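Local coordinates for glutamyl-tRNA synthetase, cytoplasmic (Saccharomyces cerevisiae, PDB 2HRA), which attaches glutamate to tRNA(Glu) in an ATP-dependent two-step reaction, its N-terminal GST-like domain serving to assemble the enzyme with the cofactor Arc1p, at residues L23-K28 with A35-A40; R41-L46 with A82-N87. All coordinates share one frame; numbering follows the deposited sequence.

Interaction 1 of 2, residues L23-K28 with A35-A40; sequences LTINGK and AELIAA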
loop_
_atom_site.group_PDB
_atom_site.type_symbol
_atom_site.label_atom_id
_atom_site.label_comp_id
_atom_site.label_asym_id
_atom_site.label_seq_id
_atom_site.Cartn_x
_atom_site.Cartn_y
_atom_site.Cartn_z
ATOM N N LEU A 23 9.966 9.676 4.563
ATOM C CA LEU A 23 9.115 9.223 3.456
ATOM C C LEU A 23 8.190 10.340 3.018
ATOM O O LEU A 23 7.280 10.738 3.744
ATOM C CB LEU A 23 8.270 8.005 3.857
ATOM C CG LEU A 23 7.298 7.424 2.794
ATOM C CD1 LEU A 23 8.060 6.973 1.575
ATOM C CD2 LEU A 23 6.435 6.291 3.384
ATOM N N THR A 24 8.397 10.826 1.799
ATOM C CA THR A 24 7.496 11.809 1.238
ATOM C C THR A 24 6.344 11.114 0.503
ATOM O O THR A 24 6.563 10.181 -0.266
ATOM C CB THR A 24 8.265 12.768 0.311
ATOM O OG1 THR A 24 9.466 13.212 0.977
ATOM C CG2 THR A 24 7.400 13.961 -0.043
ATOM N N ILE A 25 5.118 11.549 0.767
ATOM C CA ILE A 25 3.920 11.029 0.107
ATOM C C ILE A 25 3.206 12.174 -0.577
ATOM O O ILE A 25 2.975 13.184 0.037
ATOM C CB ILE A 25 2.952 10.341 1.107
ATOM C CG1 ILE A 25 3.653 9.173 1.805
ATOM C CG2 ILE A 25 1.732 9.772 0.387
ATOM C CD1 ILE A 25 3.793 7.921 0.902
ATOM N N ASN A 26 2.852 11.991 -1.855
ATOM C CA ASN A 26 2.279 13.042 -2.702
ATOM C C ASN A 26 0.774 12.843 -2.830
ATOM O O ASN A 26 0.348 11.846 -3.376
ATOM C CB ASN A 26 2.934 12.960 -4.087
ATOM C CG ASN A 26 2.453 14.039 -5.059
ATOM O OD1 ASN A 26 1.533 14.817 -4.766
ATOM N ND2 ASN A 26 3.087 14.088 -6.234
ATOM N N GLY A 27 -0.029 13.794 -2.352
ATOM C CA GLY A 27 -1.490 13.689 -2.411
ATOM C C GLY A 27 -2.143 13.991 -3.760
ATOM O O GLY A 27 -3.361 13.790 -3.931
ATOM N N LYS A 28 -1.361 14.472 -4.728
ATOM C CA LYS A 28 -1.887 14.699 -6.083
ATOM C C LYS A 28 -1.382 13.667 -7.100
ATOM O O LYS A 28 -1.699 13.753 -8.274
ATOM C CB LYS A 28 -1.622 16.146 -6.532
ATOM C CG LYS A 28 -2.861 17.061 -6.365
ATOM C CD LYS A 28 -2.489 18.506 -6.237
ATOM C CE LYS A 28 -3.685 19.377 -5.858
ATOM N NZ LYS A 28 -3.257 20.757 -5.408
ATOM N N ALA A 35 0.675 1.798 -0.557
ATOM C CA ALA A 35 1.465 0.673 -0.095
ATOM C C ALA A 35 2.650 1.137 0.745
ATOM O O ALA A 35 2.943 0.570 1.794
ATOM C CB ALA A 35 1.945 -0.144 -1.259
ATOM N N GLU A 36 3.304 2.181 0.239
ATOM C CA GLU A 36 4.467 2.814 0.820
ATOM C C GLU A 36 4.085 3.439 2.121
ATOM O O GLU A 36 4.774 3.250 3.119
ATOM C CB GLU A 36 5.031 3.889 -0.124
ATOM C CG GLU A 36 5.699 3.341 -1.403
ATOM C CD GLU A 36 4.691 3.009 -2.560
ATOM O OE1 GLU A 36 3.472 3.108 -2.377
ATOM O OE2 GLU A 36 5.143 2.656 -3.673
ATOM N N LEU A 37 2.988 4.182 2.133
ATOM C CA LEU A 37 2.507 4.787 3.365
ATOM C C LEU A 37 2.165 3.749 4.431
ATOM O O LEU A 37 2.476 3.960 5.604
ATOM C CB LEU A 37 1.307 5.703 3.111
ATOM C CG LEU A 37 0.581 6.335 4.316
ATOM C CD1 LEU A 37 1.388 7.387 5.058
ATOM C CD2 LEU A 37 -0.720 6.952 3.797
ATOM N N ILE A 38 1.513 2.648 4.047
ATOM C CA ILE A 38 1.100 1.632 5.031
ATOM C C ILE A 38 2.356 0.924 5.599
ATOM O O ILE A 38 2.502 0.700 6.820
ATOM C CB ILE A 38 0.020 0.645 4.397
ATOM C CG1 ILE A 38 -1.292 1.388 4.127
ATOM C CG2 ILE A 38 -0.336 -0.497 5.331
ATOM C CD1 ILE A 38 -2.303 0.615 3.268
ATOM N N ALA A 39 3.309 0.648 4.720
ATOM C CA ALA A 39 4.592 0.075 5.128
ATOM C C ALA A 39 5.230 0.880 6.258
ATOM O O ALA A 39 5.768 0.308 7.216
ATOM C CB ALA A 39 5.532 -0.020 3.926
ATOM N N ALA A 40 5.220 2.211 6.089
ATOM C CA ALA A 40 5.789 3.157 7.038
ATOM C C ALA A 40 4.978 3.168 8.306
ATOM O O ALA A 40 5.523 3.229 9.376
ATOM C CB ALA A 40 5.847 4.574 6.426
#
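L23 and I25 of strand 23-26 rest on L37 and A40 of helix 35-40, the first strand and helix of the beta-alpha-beta unit (21-26, 34-46, 51-56) that opens this GST-like domain. The two axes approach to 9.4 Å at 142° between their N-to-C directions, so the helix runs back obliquely over the sheet, as the crossover requires.

The contact across the segments is apolar. L23 has CG anti to its backbone N (chi1 179°), which carries methyl CD2 to the helix; there it lies 3.5 Å from CB of A40 and equally near the carbonyl O of E36, an oxygen already bonded within the helix by the backbone N of A40. I25 reaches the preceding turn with CD1, 4.0 Å from CB of L37, and the two side chains cross at about a right angle. L184 of helix 180-195 also touches I25, and F183 touches L37, so a second helix borders the same core.

The side-chain polar bonds gather where the strand ends. NZ of K28 forms a salt bridge with OD1 of D57, while the ND2 of N26 bonds to the carbonyls of D58 and P62. On its other side-chain atom N26 closes an Asx turn: OD1 accepts from the backbone N of K28 at 2.9 Å, the donor standing 47° out of the carbonyl plane.

Interaction 2 of 2, residues R41-L46 with A82-N87; sequences RIVNAL and AAIFDN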
loop_
_atom_site.group_PDB
_atom_site.type_symbol
_atom_site.label_atom_id
_atom_site.label_comp_id
_atom_site.label_asym_id
_atom_site.label_seq_id
_atom_site.Cartn_x
_atom_site.Cartn_y
_atom_site.Cartn_z
ATOM N N ARG A 41 3.658 3.080 8.195
ATOM C CA ARG A 41 2.824 2.983 9.388
ATOM C C ARG A 41 3.095 1.722 10.189
ATOM O O ARG A 41 3.093 1.754 11.428
ATOM C CB ARG A 41 1.349 3.112 9.018
ATOM C CG ARG A 41 1.047 4.500 8.493
ATOM C CD ARG A 41 -0.214 4.580 7.649
ATOM N NE ARG A 41 -1.448 4.249 8.369
ATOM C CZ ARG A 41 -2.189 5.091 9.105
ATOM N NH1 ARG A 41 -1.833 6.362 9.335
ATOM N NH2 ARG A 41 -3.287 4.638 9.680
ATOM N N ILE A 42 3.354 0.616 9.489
ATOM C CA ILE A 42 3.698 -0.635 10.147
ATOM C C ILE A 42 5.031 -0.491 10.877
ATOM O O ILE A 42 5.174 -0.858 12.041
ATOM C CB ILE A 42 3.724 -1.820 9.125
ATOM C CG1 ILE A 42 2.300 -2.051 8.582
ATOM C CG2 ILE A 42 4.322 -3.105 9.816
ATOM C CD1 ILE A 42 2.204 -2.890 7.250
ATOM N N VAL A 43 6.009 0.073 10.186
ATOM C CA VAL A 43 7.326 0.285 10.768
ATOM C C VAL A 43 7.250 1.142 12.053
ATOM O O VAL A 43 7.773 0.753 13.126
ATOM C CB VAL A 43 8.267 0.942 9.741
ATOM C CG1 VAL A 43 9.560 1.401 10.409
ATOM C CG2 VAL A 43 8.559 -0.011 8.596
ATOM N N ASN A 44 6.581 2.287 11.978
ATOM C CA ASN A 44 6.500 3.159 13.164
ATOM C C ASN A 44 5.628 2.589 14.277
ATOM O O ASN A 44 5.846 2.918 15.442
ATOM C CB ASN A 44 6.005 4.555 12.813
ATOM C CG ASN A 44 7.007 5.366 11.997
ATOM O OD1 ASN A 44 8.230 5.280 12.155
ATOM N ND2 ASN A 44 6.478 6.194 11.151
ATOM N N ALA A 45 4.635 1.761 13.920
ATOM C CA ALA A 45 3.841 1.038 14.905
ATOM C C ALA A 45 4.696 0.140 15.787
ATOM O O ALA A 45 4.462 0.060 16.981
ATOM C CB ALA A 45 2.769 0.210 14.246
ATOM N N LEU A 46 5.671 -0.539 15.171
ATOM C CA LEU A 46 6.563 -1.484 15.861
ATOM C C LEU A 46 7.919 -0.936 16.256
ATOM O O LEU A 46 8.650 -1.576 16.994
ATOM C CB LEU A 46 6.811 -2.697 14.966
ATOM C CG LEU A 46 5.584 -3.461 14.520
ATOM C CD1 LEU A 46 6.027 -4.597 13.636
ATOM C CD2 LEU A 46 4.830 -3.961 15.757
ATOM N N ALA A 82 14.202 -4.399 7.334
ATOM C CA ALA A 82 14.080 -5.850 7.171
ATOM C C ALA A 82 13.723 -6.564 8.474
ATOM O O ALA A 82 13.053 -7.597 8.448
ATOM C CB ALA A 82 15.365 -6.419 6.587
ATOM N N ALA A 83 14.138 -5.984 9.601
ATOM C CA ALA A 83 13.773 -6.462 10.933
ATOM C C ALA A 83 12.278 -6.521 11.153
ATOM O O ALA A 83 11.797 -7.427 11.831
ATOM C CB ALA A 83 14.415 -5.576 12.019
ATOM N N ILE A 84 11.550 -5.554 10.589
ATOM C CA ILE A 84 10.095 -5.520 10.667
ATOM C C ILE A 84 9.436 -6.431 9.623
ATOM O O ILE A 84 8.539 -7.210 9.950
ATOM C CB ILE A 84 9.569 -4.052 10.545
ATOM C CG1 ILE A 84 10.059 -3.279 11.798
ATOM C CG2 ILE A 84 8.008 -4.010 10.342
ATOM C CD1 ILE A 84 9.404 -1.937 12.008
ATOM N N PHE A 85 9.879 -6.306 8.376
ATOM C CA PHE A 85 9.350 -7.122 7.282
ATOM C C PHE A 85 10.156 -8.411 7.216
ATOM O O PHE A 85 11.002 -8.581 6.353
ATOM C CB PHE A 85 9.378 -6.314 5.983
ATOM C CG PHE A 85 8.518 -5.099 6.054
ATOM C CD1 PHE A 85 9.077 -3.844 6.274
ATOM C CD2 PHE A 85 7.139 -5.227 6.017
ATOM C CE1 PHE A 85 8.259 -2.726 6.404
ATOM C CE2 PHE A 85 6.322 -4.124 6.141
ATOM C CZ PHE A 85 6.892 -2.861 6.344
ATOM N N ASP A 86 9.887 -9.295 8.182
ATOM C CA ASP A 86 10.713 -10.470 8.461
ATOM C C ASP A 86 10.004 -11.791 8.200
ATOM O O ASP A 86 10.531 -12.830 8.574
ATOM C CB ASP A 86 11.171 -10.464 9.937
ATOM C CG ASP A 86 10.018 -10.657 10.932
ATOM O OD1 ASP A 86 8.832 -10.738 10.525
ATOM O OD2 ASP A 86 10.299 -10.727 12.151
ATOM N N ASN A 87 8.808 -11.748 7.608
ATOM C CA ASN A 87 8.038 -12.962 7.317
ATOM C C ASN A 87 7.723 -13.112 5.832
ATOM O O ASN A 87 7.292 -12.170 5.177
ATOM C CB ASN A 87 6.758 -13.038 8.169
ATOM C CG ASN A 87 5.741 -11.948 7.849
ATOM O OD1 ASN A 87 6.077 -10.844 7.400
ATOM N ND2 ASN A 87 4.479 -12.257 8.101
#
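I84 drives its CD1 methyl against the backbone of helix 41-46, where it lies 3.3 Å from CA of V43 and just as near the carbonyl O of the same residue. Its CG1 is anti to the carbonyl carbon (chi1 -66°) and chi2 is extended at -167°, a conformation that projects CD1 straight at the helix. The same methyl meets the CG1 of V43 at 3.7 Å, the two side chains crossing at about a right angle. The other branch of I84 serves different neighbours: CG2 is 3.8 Å from CG2 of I42 and 3.9 Å from CD1 of L46, so residues one turn apart on the helix share one methyl.

In the GST-like fold this joins the C-terminal part of helix 34-46, from the beta-alpha-beta portion, to the loop that leads from helix 73-80 into helix 90-104. F85, the centre of an inverse gamma turn in that loop, folds its ring back so that CG2 of I84 stands 4.1 Å above the plane, over the ring centre. V43 turns its CG2 to CE1 of this ring at 3.5 Å, an oblique approach, and CG2 of I42 is near CE2 at 4.3 Å. Replacing I84 by alanine would remove both methyls and is likely to open a gap beside V43, leave the F85 ring less firmly held and deprive I42 and L46 of their shared partner. Further along the loop, D86 forms a salt bridge to K134, and N87 uses ND2 to bond the carbonyl O of Y135.

Overall arrangement
From the N terminus, strand 21-26 leads through a short connection into helix 34-46, and interaction 1 closes that loop, its segments only seven residues apart. Interaction 2 opens on the next turns of the same helix and closes a longer one, its nearest ends 36 residues apart, enclosing strands 51-56 and 64-66 and helix 73-80. The two therefore stand in series, neither nested nor crossed. Helix 34-46 is common to both: its earlier half faces the sheet, its later half the loop before helix 90-104. Their centres lie about 15 Å apart, yet they touch where the carbonyl O of A39 is 3.5 Å from CZ of F85.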